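Local coordinates for protein 3,4-dihydroxybenzoate decarboxylase (Enterobacter cloacae, PDB 5NY5) that decarboxylates 3,4-dihydroxybenzoate with the help of prenylated flavin and probably a metal ion, and carboxylates catechols at the para position, at residues Ile5-Ala13 with Met311-Thr319; Arg53-Asn61 with Ile71-Arg81. One frame throughout, in Å; residues are numbered along the deposited sequence.

Interaction 1: Ile5-Ala13 with Met311-Thr319; sequences INDLRSAIA and MRNHAILQT
The N-terminal helix packs here against the edge strand of a mixed sheet, with L8 and R9 facing I316. The short axes of helix 8-13 and strand 316-319 pass 11.6 Å apart at 78°. R9 reaches along the loop before the strand. Its CG lies anti to the carbonyl carbon (chi1 -62°), and the chain runs straight from CG to NE. This carries R9 NH2 to N313 O at 2.8 Å. The N-H points well at the oxygen, at 164°, and the acceptor lies close to the guanidinium plane. R312 slides past R9 in the opposite direction, and its NH2 sits over one guanidinium face, 3.7 Å from R9 NE. E262 forms a salt bridge with R9 NE and a long, weak ion pair with R312, so the two arginines gather round acidic groups. R312 bends at chi3, and its NH1 makes a weak salt bridge to D7 OD2 at 3.4 Å. The stronger partner of D7 is R260. D7 also caps the helix and forms a capping box with S10, though D7 OD1 and S10 OG are doubtfully placed. Beside the charged groups the contact is apolar. L8 CD2 meets I316 CG2 at 3.9 Å, and I316 CD1 lies 4.0 Å from R9 CG and 4.2 Å from I12 CD1. Strand 70-73 continues this apolar patch, since L8 and I316 both touch L72. Strand 148-157 touches L317, Q318 and T319.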
ATOM      1  N   ILE A   5       0.987 -25.179 -51.372  1.00 64.15           N
ATOM      2  CA  ILE A   5       2.031 -24.210 -51.065  1.00 61.01           C
ATOM      3  C   ILE A   5       3.307 -24.963 -50.722  1.00 61.01           C
ATOM      4  O   ILE A   5       3.291 -25.875 -49.888  1.00 61.54           O
ATOM      5  CB  ILE A   5       1.618 -23.276 -49.916  1.00 59.56           C
ATOM      6  CG1 ILE A   5       0.359 -22.498 -50.295  1.00 59.69           C
ATOM      7  CG2 ILE A   5       2.745 -22.317 -49.585  1.00 57.90           C
ATOM      8  CD1 ILE A   5      -0.001 -21.416 -49.305  1.00 58.73           C
ATOM      9  N   ASN A   6       4.407 -24.586 -51.371  1.00 60.57           N
ATOM     10  CA  ASN A   6       5.709 -25.134 -51.028  1.00 60.52           C
ATOM     11  C   ASN A   6       6.830 -24.109 -51.106  1.00 59.23           C
ATOM     12  O   ASN A   6       7.990 -24.476 -50.894  1.00 59.28           O
ATOM     13  CB  ASN A   6       6.051 -26.338 -51.925  1.00 62.32           C
ATOM     14  CG  ASN A   6       6.033 -26.000 -53.406  1.00 63.00           C
ATOM     15  OD1 ASN A   6       6.089 -24.835 -53.799  1.00 62.02           O
ATOM     16  ND2 ASN A   6       5.962 -27.030 -54.238  1.00 64.86           N
ATOM     17  N   ASP A   7       6.531 -22.849 -51.404  1.00 58.27           N
ATOM     18  CA  ASP A   7       7.544 -21.805 -51.438  1.00 57.19           C
ATOM     19  C   ASP A   7       6.848 -20.454 -51.312  1.00 56.09           C
ATOM     20  O   ASP A   7       5.631 -20.374 -51.131  1.00 56.15           O
ATOM     21  CB  ASP A   7       8.397 -21.894 -52.708  1.00 58.01           C
ATOM     22  CG  ASP A   7       7.563 -21.978 -53.976  1.00 59.09           C
ATOM     23  OD1 ASP A   7       6.389 -21.554 -53.963  1.00 58.92           O
ATOM     24  OD2 ASP A   7       8.094 -22.465 -54.995  1.00 60.27           O
ATOM     25  N   LEU A   8       7.641 -19.388 -51.412  1.00 55.25           N
ATOM     26  CA  LEU A   8       7.094 -18.043 -51.286  1.00 54.31           C
ATOM     27  C   LEU A   8       6.141 -17.714 -52.431  1.00 54.95           C
ATOM     28  O   LEU A   8       5.082 -17.115 -52.213  1.00 54.63           O
ATOM     29  CB  LEU A   8       8.234 -17.028 -51.223  1.00 53.58           C
ATOM     30  CG  LEU A   8       7.865 -15.548 -51.225  1.00 52.79           C
ATOM     31  CD1 LEU A   8       6.969 -15.208 -50.046  1.00 52.01           C
ATOM     32  CD2 LEU A   8       9.127 -14.710 -51.203  1.00 52.42           C
ATOM     33  N   ARG A   9       6.492 -18.107 -53.656  1.00 56.02           N
ATOM     34  CA  ARG A   9       5.698 -17.701 -54.812  1.00 56.78           C
ATOM     35  C   ARG A   9       4.361 -18.427 -54.875  1.00 57.67           C
ATOM     36  O   ARG A   9       3.375 -17.857 -55.355  1.00 57.99           O
ATOM     37  CB  ARG A   9       6.495 -17.919 -56.094  1.00 57.86           C
ATOM     38  CG  ARG A   9       7.766 -17.093 -56.151  1.00 57.24           C
ATOM     39  CD  ARG A   9       8.458 -17.216 -57.491  1.00 58.49           C
ATOM     40  NE  ARG A   9       9.798 -16.640 -57.456  1.00 58.14           N
ATOM     41  CZ  ARG A   9      10.536 -16.399 -58.534  1.00 59.11           C
ATOM     42  NH1 ARG A   9      10.060 -16.672 -59.741  1.00 60.46           N
ATOM     43  NH2 ARG A   9      11.747 -15.875 -58.405  1.00 58.89           N
ATOM     44  N   SER A  10       4.296 -19.672 -54.400  1.00 58.25           N
ATOM     45  CA  SER A  10       3.001 -20.337 -54.317  1.00 59.20           C
ATOM     46  C   SER A  10       2.139 -19.739 -53.211  1.00 58.22           C
ATOM     47  O   SER A  10       0.908 -19.811 -53.279  1.00 58.93           O
ATOM     48  CB  SER A  10       3.183 -21.842 -54.108  1.00 60.29           C
ATOM     49  OG  SER A  10       4.318 -22.120 -53.309  1.00 59.50           O
ATOM     50  N   ALA A  11       2.763 -19.138 -52.197  1.00 56.75           N
ATOM     51  CA  ALA A  11       1.990 -18.462 -51.160  1.00 55.89           C
ATOM     52  C   ALA A  11       1.416 -17.148 -51.672  1.00 55.54           C
ATOM     53  O   ALA A  11       0.261 -16.816 -51.386  1.00 55.69           O
ATOM     54  CB  ALA A  11       2.859 -18.224 -49.926  1.00 54.65           C
ATOM     55  N   ILE A  12       2.212 -16.386 -52.425  1.00 55.20           N
ATOM     56  CA  ILE A  12       1.715 -15.154 -53.029  1.00 55.09           C
ATOM     57  C   ILE A  12       0.539 -15.451 -53.948  1.00 56.49           C
ATOM     58  O   ILE A  12      -0.423 -14.675 -54.024  1.00 56.60           O
ATOM     59  CB  ILE A  12       2.854 -14.435 -53.774  1.00 54.82           C
ATOM     60  CG1 ILE A  12       3.941 -13.999 -52.790  1.00 53.57           C
ATOM     61  CG2 ILE A  12       2.325 -13.249 -54.562  1.00 55.04           C
ATOM     62  CD1 ILE A  12       5.128 -13.331 -53.445  1.00 53.48           C
ATOM     63  N   ALA A  13       0.589 -16.587 -54.649  1.00 57.75           N
ATOM     64  CA  ALA A  13      -0.501 -16.960 -55.541  1.00 59.37           C
ATOM     65  C   ALA A  13      -1.796 -17.171 -54.770  1.00 59.68           C
ATOM     66  O   ALA A  13      -2.881 -16.831 -55.257  1.00 60.62           O
ATOM     67  CB  ALA A  13      -0.129 -18.217 -56.324  1.00 60.78           C
HETATM   68  N   MSE A 311      20.632 -17.721 -55.487  1.00 69.53           N
HETATM   69  CA  MSE A 311      19.248 -17.282 -55.651  1.00 68.01           C
HETATM   70  C   MSE A 311      18.608 -17.840 -56.920  1.00 68.48           C
HETATM   71  O   MSE A 311      19.304 -18.256 -57.843  1.00 69.99           O
HETATM   72  CB  MSE A 311      19.180 -15.756 -55.657  1.00 67.29           C
HETATM   73  CG  MSE A 311      20.061 -15.087 -56.696  1.00 68.61           C
HETATM   74 SE   MSE A 311      20.126 -13.150 -56.464  1.00 71.38          SE
HETATM   75  CE  MSE A 311      19.076 -12.611 -58.014  1.00 77.01           C
ATOM     76  N   ARG A 312      17.278 -17.865 -56.952  1.00 67.29           N
ATOM     77  CA  ARG A 312      16.579 -18.298 -58.148  1.00 67.74           C
ATOM     78  C   ARG A 312      16.452 -17.144 -59.138  1.00 67.85           C
ATOM     79  O   ARG A 312      16.820 -16.000 -58.856  1.00 67.46           O
ATOM     80  CB  ARG A 312      15.200 -18.866 -57.809  1.00 66.66           C
ATOM     81  CG  ARG A 312      14.610 -18.435 -56.486  1.00 65.03           C
ATOM     82  CD  ARG A 312      13.114 -18.730 -56.459  1.00 64.07           C
ATOM     83  NE  ARG A 312      12.771 -19.977 -55.779  1.00 64.04           N
ATOM     84  CZ  ARG A 312      11.615 -20.617 -55.934  1.00 63.76           C
ATOM     85  NH1 ARG A 312      11.378 -21.739 -55.268  1.00 63.86           N
ATOM     86  NH2 ARG A 312      10.698 -20.144 -56.766  1.00 63.50           N
ATOM     87  N   ASN A 313      15.935 -17.466 -60.322  1.00 68.51           N
ATOM     88  CA  ASN A 313      15.755 -16.465 -61.365  1.00 68.82           C
ATOM     89  C   ASN A 313      14.754 -15.410 -60.917  1.00 67.28           C
ATOM     90  O   ASN A 313      13.634 -15.733 -60.512  1.00 66.26           O
ATOM     91  CB  ASN A 313      15.282 -17.129 -62.657  1.00 69.86           C
ATOM     92  CG  ASN A 313      16.345 -18.005 -63.290  1.00 71.64           C
ATOM     93  OD1 ASN A 313      17.534 -17.845 -63.024  1.00 72.30           O
ATOM     94  ND2 ASN A 313      15.920 -18.934 -64.137  1.00 72.54           N
ATOM     95  N   HIS A 314      15.167 -14.145 -60.996  1.00 67.26           N
ATOM     96  CA  HIS A 314      14.360 -13.009 -60.555  1.00 65.99           C
ATOM     97  C   HIS A 314      13.989 -13.160 -59.077  1.00 64.53           C
ATOM     98  O   HIS A 314      12.820 -13.134 -58.687  1.00 63.40           O
ATOM     99  CB  HIS A 314      13.117 -12.851 -61.435  1.00 65.87           C
ATOM    100  CG  HIS A 314      12.549 -11.468 -61.433  1.00 65.24           C
ATOM    101  ND1 HIS A 314      11.243 -11.199 -61.777  1.00 64.75           N
ATOM    102  CD2 HIS A 314      13.113 -10.274 -61.135  1.00 65.18           C
ATOM    103  CE1 HIS A 314      11.024  -9.900 -61.687  1.00 64.39           C
ATOM    104  NE2 HIS A 314      12.143  -9.316 -61.300  1.00 64.64           N
ATOM    105  N   ALA A 315      15.023 -13.314 -58.255  1.00 64.68           N
ATOM    106  CA  ALA A 315      14.835 -13.659 -56.853  1.00 63.58           C
ATOM    107  C   ALA A 315      14.128 -12.542 -56.098  1.00 62.22           C
ATOM    108  O   ALA A 315      14.484 -11.367 -56.220  1.00 62.33           O
ATOM    109  CB  ALA A 315      16.179 -13.962 -56.198  1.00 64.29           C
ATOM    110  N   ILE A 316      13.126 -12.921 -55.314  1.00 61.04           N
ATOM    111  CA  ILE A 316      12.411 -11.978 -54.466  1.00 59.75           C
ATOM    112  C   ILE A 316      13.185 -11.798 -53.169  1.00 59.42           C
ATOM    113  O   ILE A 316      13.573 -12.779 -52.525  1.00 59.54           O
ATOM    114  CB  ILE A 316      10.983 -12.476 -54.191  1.00 58.75           C
ATOM    115  CG1 ILE A 316      10.202 -12.608 -55.499  1.00 59.23           C
ATOM    116  CG2 ILE A 316      10.273 -11.548 -53.228  1.00 57.49           C
ATOM    117  CD1 ILE A 316       8.887 -13.332 -55.346  1.00 58.60           C
ATOM    118  N   LEU A 317      13.421 -10.547 -52.786  1.00 59.13           N
ATOM    119  CA  LEU A 317      14.041 -10.236 -51.502  1.00 58.80           C
ATOM    120  C   LEU A 317      12.935  -9.976 -50.485  1.00 57.37           C
ATOM    121  O   LEU A 317      12.203  -8.989 -50.595  1.00 56.79           O
ATOM    122  CB  LEU A 317      14.974  -9.034 -51.625  1.00 59.47           C
ATOM    123  CG  LEU A 317      15.713  -8.641 -50.346  1.00 59.37           C
ATOM    124  CD1 LEU A 317      16.410  -9.847 -49.747  1.00 59.81           C
ATOM    125  CD2 LEU A 317      16.715  -7.534 -50.620  1.00 60.34           C
ATOM    126  N   GLN A 318      12.808 -10.864 -49.504  1.00 56.90           N
ATOM    127  CA  GLN A 318      11.788 -10.752 -48.468  1.00 55.64           C
ATOM    128  C   GLN A 318      12.403 -10.227 -47.178  1.00 55.41           C
ATOM    129  O   GLN A 318      13.458 -10.703 -46.747  1.00 56.12           O
ATOM    130  CB  GLN A 318      11.113 -12.100 -48.210  1.00 55.34           C
ATOM    131  CG  GLN A 318      10.069 -12.064 -47.110  1.00 54.15           C
ATOM    132  CD  GLN A 318       9.382 -13.398 -46.908  1.00 54.00           C
ATOM    133  OE1 GLN A 318       9.854 -14.430 -47.379  1.00 54.84           O
ATOM    134  NE2 GLN A 318       8.258 -13.382 -46.207  1.00 53.04           N
ATOM    135  N   THR A 319      11.741  -9.250 -46.569  1.00 54.54           N
ATOM    136  CA  THR A 319      12.129  -8.719 -45.270  1.00 54.25           C
ATOM    137  C   THR A 319      10.871  -8.186 -44.593  1.00 53.06           C
ATOM    138  O   THR A 319       9.750  -8.439 -45.046  1.00 52.51           O
ATOM    139  CB  THR A 319      13.223  -7.653 -45.419  1.00 55.06           C
ATOM    140  OG1 THR A 319      13.697  -7.265 -44.124  1.00 54.98           O
ATOM    141  CG2 THR A 319      12.689  -6.432 -46.149  1.00 54.92           C
TER

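Interaction 2: Arg53-Asn61 with Ile71-Arg81; sequences RTGPAMMFN and ILVGMHASRER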
ATOM      1  N   ARG A  53      -1.193   0.873 -39.973  1.00 50.13           N
ATOM      2  CA  ARG A  53      -2.283  -0.092 -39.970  1.00 50.23           C
ATOM      3  C   ARG A  53      -1.756  -1.396 -40.544  1.00 49.68           C
ATOM      4  O   ARG A  53      -0.655  -1.455 -41.095  1.00 49.27           O
ATOM      5  CB  ARG A  53      -3.487   0.398 -40.782  1.00 50.87           C
ATOM      6  CG  ARG A  53      -3.173   0.721 -42.236  1.00 50.86           C
ATOM      7  CD  ARG A  53      -4.450   0.936 -43.033  1.00 56.55           C
ATOM      8  NE  ARG A  53      -4.188   1.373 -44.401  1.00 62.65           N
ATOM      9  CZ  ARG A  53      -4.274   2.635 -44.814  1.00 61.61           C
ATOM     10  NH1 ARG A  53      -4.620   3.593 -43.964  1.00 60.75           N
ATOM     11  NH2 ARG A  53      -4.020   2.940 -46.080  1.00 60.78           N
ATOM     12  N   THR A  54      -2.558  -2.443 -40.404  1.00 49.85           N
ATOM     13  CA  THR A  54      -2.323  -3.685 -41.116  1.00 49.61           C
ATOM     14  C   THR A  54      -3.052  -3.637 -42.448  1.00 50.05           C
ATOM     15  O   THR A  54      -4.129  -3.047 -42.567  1.00 50.68           O
ATOM     16  CB  THR A  54      -2.797  -4.894 -40.310  1.00 53.19           C
ATOM     17  OG1 THR A  54      -4.183  -4.740 -39.984  1.00 55.85           O
ATOM     18  CG2 THR A  54      -1.986  -5.035 -39.032  1.00 49.50           C
ATOM     19  N   GLY A  55      -2.449  -4.256 -43.455  1.00 49.85           N
ATOM     20  CA  GLY A  55      -3.025  -4.276 -44.775  1.00 50.40           C
ATOM     21  C   GLY A  55      -2.466  -5.391 -45.627  1.00 50.34           C
ATOM     22  O   GLY A  55      -2.192  -6.496 -45.153  1.00 50.16           O
ATOM     23  N   PRO A  56      -2.289  -5.123 -46.912  1.00 50.65           N
ATOM     24  CA  PRO A  56      -1.741  -6.142 -47.802  1.00 50.78           C
ATOM     25  C   PRO A  56      -0.240  -6.269 -47.629  1.00 51.40           C
ATOM     26  O   PRO A  56       0.453  -5.325 -47.244  1.00 49.62           O
ATOM     27  CB  PRO A  56      -2.090  -5.607 -49.195  1.00 51.53           C
ATOM     28  CG  PRO A  56      -2.036  -4.134 -49.017  1.00 51.38           C
ATOM     29  CD  PRO A  56      -2.554  -3.860 -47.622  1.00 51.05           C
ATOM     30  N   ALA A  57       0.258  -7.467 -47.903  1.00 50.09           N
ATOM     31  CA  ALA A  57       1.680  -7.601 -48.149  1.00 49.73           C
ATOM     32  C   ALA A  57       2.016  -6.883 -49.448  1.00 50.15           C
ATOM     33  O   ALA A  57       1.172  -6.740 -50.335  1.00 50.84           O
ATOM     34  CB  ALA A  57       2.080  -9.071 -48.216  1.00 49.89           C
HETATM   35  N   MSE A  58       3.248  -6.409 -49.555  1.00 49.89           N
HETATM   36  CA  MSE A  58       3.575  -5.519 -50.656  1.00 50.39           C
HETATM   37  C   MSE A  58       4.848  -5.896 -51.392  1.00 50.64           C
HETATM   38  O   MSE A  58       5.876  -6.175 -50.783  1.00 50.25           O
HETATM   39  CB  MSE A  58       3.684  -4.087 -50.144  1.00 50.18           C
HETATM   40  CG  MSE A  58       3.670  -3.037 -51.228  1.00 56.84           C
HETATM   41 SE   MSE A  58       3.258  -1.290 -50.486  1.00 55.66          SE
HETATM   42  CE  MSE A  58       3.293  -0.247 -52.131  1.00 52.09           C
HETATM   43  N   MSE A  59       4.760  -5.894 -52.718  1.00 51.47           N
HETATM   44  CA  MSE A  59       5.905  -6.149 -53.576  1.00 51.98           C
HETATM   45  C   MSE A  59       6.313  -4.877 -54.302  1.00 52.53           C
HETATM   46  O   MSE A  59       5.518  -4.283 -55.026  1.00 53.14           O
HETATM   47  CB  MSE A  59       5.587  -7.248 -54.589  1.00 52.77           C
HETATM   48  CG  MSE A  59       6.728  -7.564 -55.537  1.00 53.50           C
HETATM   49 SE   MSE A  59       8.083  -8.702 -54.727  1.00 53.02          SE
HETATM   50  CE  MSE A  59       7.024 -10.329 -54.593  1.00 53.18           C
ATOM     51  N   PHE A  60       7.556  -4.458 -54.107  1.00 52.50           N
ATOM     52  CA  PHE A  60       8.102  -3.285 -54.781  1.00 53.23           C
ATOM     53  C   PHE A  60       8.933  -3.780 -55.958  1.00 54.19           C
ATOM     54  O   PHE A  60      10.065  -4.234 -55.785  1.00 54.23           O
ATOM     55  CB  PHE A  60       8.925  -2.441 -53.814  1.00 52.86           C
ATOM     56  CG  PHE A  60       8.107  -1.781 -52.740  1.00 52.17           C
ATOM     57  CD1 PHE A  60       7.741  -0.450 -52.850  1.00 52.59           C
ATOM     58  CD2 PHE A  60       7.696  -2.493 -51.623  1.00 51.26           C
ATOM     59  CE1 PHE A  60       6.988   0.162 -51.865  1.00 52.11           C
ATOM     60  CE2 PHE A  60       6.941  -1.886 -50.634  1.00 50.78           C
ATOM     61  CZ  PHE A  60       6.589  -0.556 -50.755  1.00 51.20           C
ATOM     62  N   ASN A  61       8.358  -3.697 -57.161  1.00 55.13           N
ATOM     63  CA  ASN A  61       9.001  -4.220 -58.361  1.00 56.26           C
ATOM     64  C   ASN A  61      10.055  -3.282 -58.932  1.00 57.18           C
ATOM     65  O   ASN A  61      10.910  -3.732 -59.702  1.00 58.09           O
ATOM     66  CB  ASN A  61       7.951  -4.513 -59.437  1.00 57.15           C
ATOM     67  CG  ASN A  61       7.145  -5.761 -59.142  1.00 56.73           C
ATOM     68  OD1 ASN A  61       7.667  -6.738 -58.605  1.00 56.22           O
ATOM     69  ND2 ASN A  61       5.865  -5.737 -59.494  1.00 57.11           N
ATOM     70  N   ILE A  71      11.482  -6.237 -53.990  1.00 53.08           N
ATOM     71  CA  ILE A  71      11.569  -6.373 -52.541  1.00 52.15           C
ATOM     72  C   ILE A  71      10.179  -6.611 -51.971  1.00 51.40           C
ATOM     73  O   ILE A  71       9.212  -5.943 -52.353  1.00 51.45           O
ATOM     74  CB  ILE A  71      12.224  -5.131 -51.910  1.00 52.15           C
ATOM     75  CG1 ILE A  71      13.632  -4.950 -52.477  1.00 53.12           C
ATOM     76  CG2 ILE A  71      12.265  -5.256 -50.396  1.00 51.35           C
ATOM     77  CD1 ILE A  71      14.381  -3.776 -51.908  1.00 53.43           C
ATOM     78  N   LEU A  72      10.090  -7.558 -51.042  1.00 50.85           N
ATOM     79  CA  LEU A  72       8.825  -8.017 -50.489  1.00 50.34           C
ATOM     80  C   LEU A  72       8.782  -7.752 -48.990  1.00 49.61           C
ATOM     81  O   LEU A  72       9.712  -8.120 -48.266  1.00 49.51           O
ATOM     82  CB  LEU A  72       8.650  -9.505 -50.760  1.00 50.61           C
ATOM     83  CG  LEU A  72       7.339 -10.121 -50.313  1.00 50.39           C
ATOM     84  CD1 LEU A  72       6.194  -9.425 -51.018  1.00 50.65           C
ATOM     85  CD2 LEU A  72       7.376 -11.595 -50.640  1.00 50.92           C
ATOM     86  N   VAL A  73       7.701  -7.125 -48.525  1.00 49.26           N
ATOM     87  CA  VAL A  73       7.521  -6.820 -47.112  1.00 48.73           C
ATOM     88  C   VAL A  73       6.075  -7.080 -46.718  1.00 48.54           C
ATOM     89  O   VAL A  73       5.158  -6.985 -47.538  1.00 48.84           O
ATOM     90  CB  VAL A  73       7.897  -5.359 -46.768  1.00 48.74           C
ATOM     91  CG1 VAL A  73       9.373  -5.107 -46.999  1.00 49.11           C
ATOM     92  CG2 VAL A  73       7.053  -4.392 -47.573  1.00 49.00           C
ATOM     93  N   GLY A  74       5.879  -7.407 -45.443  1.00 48.21           N
ATOM     94  CA  GLY A  74       4.557  -7.505 -44.863  1.00 48.15           C
ATOM     95  C   GLY A  74       3.874  -8.845 -44.985  1.00 48.53           C
ATOM     96  O   GLY A  74       2.665  -8.924 -44.737  1.00 49.23           O
HETATM   97  N   MSE A  75       4.598  -9.898 -45.341  1.00 48.58           N
HETATM   98  CA  MSE A  75       3.981 -11.192 -45.606  1.00 49.06           C
HETATM   99  C   MSE A  75       3.272 -11.743 -44.374  1.00 49.74           C
HETATM  100  O   MSE A  75       2.172 -12.277 -44.476  1.00 51.03           O
HETATM  101  CB  MSE A  75       5.034 -12.183 -46.112  1.00 52.42           C
HETATM  102  CG  MSE A  75       4.480 -13.427 -46.803  1.00 50.31           C
HETATM  103 SE   MSE A  75       3.364 -13.094 -48.382  1.00 54.49          SE
HETATM  104  CE  MSE A  75       4.302 -11.601 -49.129  1.00 50.43           C
ATOM    105  N   HIS A  76       3.896 -11.598 -43.207  1.00 48.72           N
ATOM    106  CA  HIS A  76       3.307 -12.055 -41.956  1.00 48.85           C
ATOM    107  C   HIS A  76       2.701 -10.920 -41.142  1.00 48.61           C
ATOM    108  O   HIS A  76       2.386 -11.119 -39.966  1.00 48.76           O
ATOM    109  CB  HIS A  76       4.351 -12.789 -41.109  1.00 48.88           C
ATOM    110  CG  HIS A  76       5.278 -13.657 -41.900  1.00 49.11           C
ATOM    111  ND1 HIS A  76       6.523 -13.233 -42.308  1.00 48.89           N
ATOM    112  CD2 HIS A  76       5.144 -14.924 -42.355  1.00 49.71           C
ATOM    113  CE1 HIS A  76       7.117 -14.202 -42.981  1.00 49.31           C
ATOM    114  NE2 HIS A  76       6.301 -15.239 -43.024  1.00 49.81           N
ATOM    115  N   ALA A  77       2.526  -9.740 -41.737  1.00 48.39           N
ATOM    116  CA  ALA A  77       2.053  -8.563 -41.010  1.00 48.27           C
ATOM    117  C   ALA A  77       0.541  -8.529 -40.840  1.00 48.71           C
ATOM    118  O   ALA A  77      -0.073  -7.468 -40.959  1.00 48.77           O
ATOM    119  CB  ALA A  77       2.542  -7.301 -41.716  1.00 48.03           C
ATOM    120  N   SER A  78      -0.078  -9.674 -40.556  1.00 49.17           N
ATOM    121  CA  SER A  78      -1.516  -9.760 -40.340  1.00 49.82           C
ATOM    122  C   SER A  78      -1.881 -11.132 -39.790  1.00 50.44           C
ATOM    123  O   SER A  78      -1.430 -12.156 -40.311  1.00 50.57           O
ATOM    124  CB  SER A  78      -2.280  -9.492 -41.640  1.00 50.18           C
ATOM    125  OG  SER A  78      -3.611  -9.968 -41.557  1.00 51.09           O
ATOM    126  N   ARG A  79      -2.691 -11.168 -38.732  1.00 50.96           N
ATOM    127  CA  ARG A  79      -3.113 -12.456 -38.196  1.00 51.77           C
ATOM    128  C   ARG A  79      -4.067 -13.155 -39.153  1.00 52.63           C
ATOM    129  O   ARG A  79      -4.004 -14.378 -39.317  1.00 53.22           O
ATOM    130  CB  ARG A  79      -3.754 -12.278 -36.818  1.00 52.31           C
ATOM    131  CG  ARG A  79      -4.307 -13.568 -36.228  1.00 53.40           C
ATOM    132  CD  ARG A  79      -4.884 -13.359 -34.839  1.00 54.07           C
ATOM    133  NE  ARG A  79      -3.890 -13.590 -33.797  1.00 53.84           N
ATOM    134  CZ  ARG A  79      -3.850 -14.674 -33.035  1.00 54.66           C
ATOM    135  NH1 ARG A  79      -4.756 -15.628 -33.187  1.00 55.79           N
ATOM    136  NH2 ARG A  79      -2.910 -14.803 -32.116  1.00 54.53           N
ATOM    137  N   GLU A  80      -4.949 -12.394 -39.803  1.00 52.88           N
ATOM    138  CA  GLU A  80      -5.827 -12.977 -40.809  1.00 53.86           C
ATOM    139  C   GLU A  80      -5.020 -13.548 -41.966  1.00 53.61           C
ATOM    140  O   GLU A  80      -5.265 -14.674 -42.414  1.00 54.50           O
ATOM    141  CB  GLU A  80      -6.823 -11.933 -41.319  1.00 55.41           C
ATOM    142  CG  GLU A  80      -8.006 -11.666 -40.392  1.00 59.88           C
ATOM    143  CD  GLU A  80      -7.646 -10.789 -39.207  1.00 64.47           C
ATOM    144  OE1 GLU A  80      -6.693  -9.989 -39.322  1.00 62.65           O
ATOM    145  OE2 GLU A  80      -8.318 -10.900 -38.159  1.00 67.06           O
ATOM    146  N   ARG A  81      -4.042 -12.784 -42.456  1.00 52.57           N
ATOM    147  CA  ARG A  81      -3.230 -13.248 -43.574  1.00 52.42           C
ATOM    148  C   ARG A  81      -2.475 -14.520 -43.217  1.00 52.54           C
ATOM    149  O   ARG A  81      -2.399 -15.454 -44.026  1.00 54.47           O
ATOM    150  CB  ARG A  81      -2.261 -12.148 -44.013  1.00 51.41           C
ATOM    151  CG  ARG A  81      -1.200 -12.613 -44.990  1.00 51.25           C
ATOM    152  CD  ARG A  81      -0.837 -11.534 -45.996  1.00 50.92           C
ATOM    153  NE  ARG A  81      -0.072 -10.438 -45.414  1.00 50.02           N
ATOM    154  CZ  ARG A  81      -0.581  -9.254 -45.088  1.00 49.84           C
ATOM    155  NH1 ARG A  81      -1.866  -9.002 -45.285  1.00 50.46           N
ATOM    156  NH2 ARG A  81       0.199  -8.319 -44.569  1.00 49.21           N
TER
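This is a β-hairpin, strands 57-60 and 70-73, followed by a turn into helix 79-84 that R81 ties back to the loop before the first strand. M58 pairs with V73 and F60 with I71 as antiparallel hydrogen-bonded pairs, while M59 and L72 form a non-hydrogen-bonded pair. M58 N donates to V73 O at 2.8 Å, and F60 N to I71 O at 2.8 Å. On one face the edge of the F60 ring meets V73 CG2, 4.0 Å from CE2. On the other, the selenomethionine M59 bends at chi2 (79°) and chi3, turning its CE onto L72 CD1 at 3.8 Å. Beyond the strands, the chain of R81 bends at chi2 and chi3 and places its guanidinium between A57 and S78. At the edge, R81 NH1 gives G55 O a short bond of 2.5 Å, and R81 NH2 bonds to G74 O. A57 N lies 3.4 Å above the middle of one face, and S78 CB covers the opposite face toward its rim. G74 O also accepts from A77 N in a type I turn. The edge bonds and the cover on both faces fix the guanidinium's orientation. S78 caps the helix by accepting from R81 N, and H21 accepts from R81 NH1. Strand 22-25 flanks strand 57-60, strand 316-319 flanks strand 70-73, and helix 34-42 covers the face carrying M58, F60, I71 and V73.

In the fold
Both contacts build on the same four-stranded mixed sheet. Strand 316-319 of interaction 1 runs beside strand 70-73 of interaction 2, with probable bonds L317 O to L72 N (2.6 Å) and T319 N to L72 O (2.9 Å). Their centres are 14 Å apart. Interaction 1 brings the N-terminal helix to a strand far along the sequence; interaction 2 joins near neighbours. Both are largely buried, but R9, N313 and H314 take interaction 1 out to the surface. Its polar part comes from charged side chains, one reaching a loop carbonyl and two forming a weak salt bridge. Interaction 2 depends on backbone pairing, with one arginine serving carbonyls. Q318 packs on M75 and H76, linking the two.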